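Local coordinates for thioredoxin-like fold domain-containing protein (Enterococcus faecalis, PDB 1Z6M) that is of unknown function but has a thioredoxin-like fold with a CxxC pair at a helix start, consistent with a thiol-disulfide oxidoreductase, at residues I35-P40 / I66-K71. Residues are numbered along the deposited sequence; the frame is centred on the assembly and turned at random.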
loop_
_atom_site.group_PDB
_atom_site.type_symbol
_atom_site.label_atom_id
_atom_site.label_comp_id
_atom_site.label_asym_id
_atom_site.label_seq_id
_atom_site.Cartn_x
_atom_site.Cartn_y
_atom_site.Cartn_z
ATOM N N ILE A 35 2.289 2.237 1.076
ATOM C CA ILE A 35 2.780 1.046 1.742
ATOM C C ILE A 35 4.010 0.494 1.021
ATOM O O ILE A 35 4.265 0.792 -0.153
ATOM C CB ILE A 35 1.711 -0.083 1.850
ATOM C CG1 ILE A 35 1.276 -0.551 0.472
ATOM C CG2 ILE A 35 0.501 0.339 2.729
ATOM C CD1 ILE A 35 0.494 -1.867 0.521
ATOM N N ASN A 36 4.774 -0.317 1.739
ATOM C CA ASN A 36 5.810 -1.131 1.121
ATOM C C ASN A 36 5.558 -2.555 1.603
ATOM O O ASN A 36 5.377 -2.790 2.800
ATOM C CB ASN A 36 7.207 -0.622 1.511
ATOM C CG ASN A 36 8.326 -1.445 0.894
ATOM O OD1 ASN A 36 8.478 -2.619 1.207
ATOM N ND2 ASN A 36 9.120 -0.823 0.017
ATOM N N VAL A 37 5.503 -3.501 0.677
ATOM C CA VAL A 37 5.046 -4.851 1.018
ATOM C C VAL A 37 6.008 -5.657 1.863
ATOM O O VAL A 37 5.636 -6.712 2.364
ATOM C CB VAL A 37 4.594 -5.703 -0.201
ATOM C CG1 VAL A 37 3.399 -5.080 -0.880
ATOM C CG2 VAL A 37 5.758 -5.988 -1.168
ATOM N N ARG A 38 7.238 -5.170 2.048
ATOM C CA ARG A 38 8.151 -5.841 2.994
ATOM C C ARG A 38 7.995 -5.324 4.419
ATOM O O ARG A 38 8.502 -5.912 5.365
ATOM C CB ARG A 38 9.614 -5.727 2.559
ATOM C CG ARG A 38 10.514 -6.824 3.168
ATOM C CD ARG A 38 11.337 -6.338 4.338
ATOM N NE ARG A 38 12.025 -7.440 5.017
ATOM C CZ ARG A 38 11.475 -8.190 5.969
ATOM N NH1 ARG A 38 10.233 -7.970 6.368
ATOM N NH2 ARG A 38 12.172 -9.167 6.530
ATOM N N CYS A 39 7.289 -4.214 4.571
ATOM C CA CYS A 39 7.217 -3.580 5.867
ATOM C C CYS A 39 6.285 -4.342 6.819
ATOM O O CYS A 39 5.135 -4.579 6.483
ATOM C CB CYS A 39 6.756 -2.129 5.680
ATOM S SG CYS A 39 6.369 -1.297 7.221
ATOM N N PRO A 40 6.756 -4.684 8.034
ATOM C CA PRO A 40 5.869 -5.395 8.964
ATOM C C PRO A 40 4.772 -4.503 9.564
ATOM O O PRO A 40 3.727 -5.000 10.020
ATOM C CB PRO A 40 6.836 -5.915 10.027
ATOM C CG PRO A 40 7.943 -4.901 10.042
ATOM C CD PRO A 40 8.114 -4.508 8.586
ATOM N N ILE A 66 -4.015 2.179 -3.631
ATOM C CA ILE A 66 -2.850 1.606 -2.977
ATOM C C ILE A 66 -1.599 2.009 -3.748
ATOM O O ILE A 66 -1.454 1.664 -4.936
ATOM C CB ILE A 66 -2.993 0.075 -2.825
ATOM C CG1 ILE A 66 -4.215 -0.256 -1.949
ATOM C CG2 ILE A 66 -1.722 -0.530 -2.216
ATOM C CD1 ILE A 66 -4.643 -1.718 -2.002
ATOM N N LYS A 67 -0.735 2.747 -3.060
ATOM C CA LYS A 67 0.467 3.331 -3.638
ATOM C C LYS A 67 1.673 2.577 -3.120
ATOM O O LYS A 67 2.046 2.723 -1.954
ATOM C CB LYS A 67 0.530 4.823 -3.302
ATOM C CG LYS A 67 -0.666 5.569 -3.917
ATOM C CD LYS A 67 -0.698 7.031 -3.542
ATOM C CE LYS A 67 -1.964 7.719 -4.044
ATOM N NZ LYS A 67 -1.900 8.127 -5.495
ATOM N N LEU A 68 2.259 1.764 -3.992
ATOM C CA LEU A 68 3.397 0.921 -3.609
ATOM C C LEU A 68 4.659 1.761 -3.690
ATOM O O LEU A 68 5.124 2.114 -4.777
ATOM C CB LEU A 68 3.456 -0.336 -4.479
ATOM C CG LEU A 68 2.200 -1.214 -4.375
ATOM C CD1 LEU A 68 2.365 -2.432 -5.260
ATOM C CD2 LEU A 68 1.893 -1.641 -2.953
ATOM N N PHE A 69 5.156 2.115 -2.507
ATOM C CA PHE A 69 6.221 3.097 -2.326
ATOM C C PHE A 69 7.548 2.341 -2.234
ATOM O O PHE A 69 7.847 1.696 -1.209
ATOM C CB PHE A 69 5.898 3.848 -1.021
ATOM C CG PHE A 69 6.714 5.097 -0.738
ATOM C CD1 PHE A 69 7.754 5.535 -1.556
ATOM C CD2 PHE A 69 6.437 5.818 0.424
ATOM C CE1 PHE A 69 8.481 6.691 -1.210
ATOM C CE2 PHE A 69 7.150 6.952 0.758
ATOM C CZ PHE A 69 8.183 7.388 -0.055
ATOM N N ASP A 70 8.338 2.388 -3.316
ATOM C CA ASP A 70 9.704 1.813 -3.257
ATOM C C ASP A 70 10.560 2.684 -2.349
ATOM O O ASP A 70 10.579 3.914 -2.501
ATOM C CB ASP A 70 10.421 1.658 -4.614
ATOM C CG ASP A 70 9.684 0.744 -5.600
ATOM O OD1 ASP A 70 8.571 0.212 -5.308
ATOM O OD2 ASP A 70 10.273 0.521 -6.691
ATOM N N LYS A 71 11.286 2.052 -1.429
ATOM C CA LYS A 71 11.989 2.779 -0.381
ATOM C C LYS A 71 13.467 2.457 -0.404
ATOM O O LYS A 71 13.875 1.440 -0.954
ATOM C CB LYS A 71 11.413 2.414 0.992
ATOM C CG LYS A 71 9.981 2.863 1.239
ATOM C CD LYS A 71 9.839 4.378 1.341
ATOM C CE LYS A 71 10.460 4.948 2.597
ATOM N NZ LYS A 71 10.695 6.399 2.417
#
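Asn-36 and Phe-69 meet where two neighbouring parallel strands of the thioredoxin-like sheet run out into loops. The last parallel bridge pairs Ile-35 with Leu-68: Ile-35 N donates to Lys-67 O, and Phe-69 N returns a nearly straight bond to Ile-35 O (2.8 Å, 173° at the hydrogen). One residue beyond this bridge the side chain of Asn-36 takes over from the backbone. Asn-36 CB rests 3.6 Å from Phe-69 O. With Asn-36 CG anti to the backbone N (chi1 180°) the amide carbon still stands 3.8 Å from Phe-69 O; chi2 of -65° then turns ND2 toward that oxygen. Asn-36 ND2 gives it a hydrogen over 3.1 Å, and Asn-80 adds a weak second bond. Asn-36 OD1 turns back and receives Arg-38 N at 3.0 Å, an Asx turn laid over the type I turn from Asn-36 to Cys-39, probably the first cysteine of a redox CxxC at the start of helix 40-58. On the sheet face that carries Ile-35 and Leu-68, Ile-35 CG1 lies 3.6 Å from Leu-68 CD2, and Ile-35 CD1 reaches Ile-66 CG2. The folded chain of Lys-71 sets CD 3.5 Å above the centre of the Phe-69 ring and sends NZ on to Gln-148 O. Donating through ND2 and accepting through OD1, the buried Asn-36 amide is fixed in rotation and its polar atoms are satisfied.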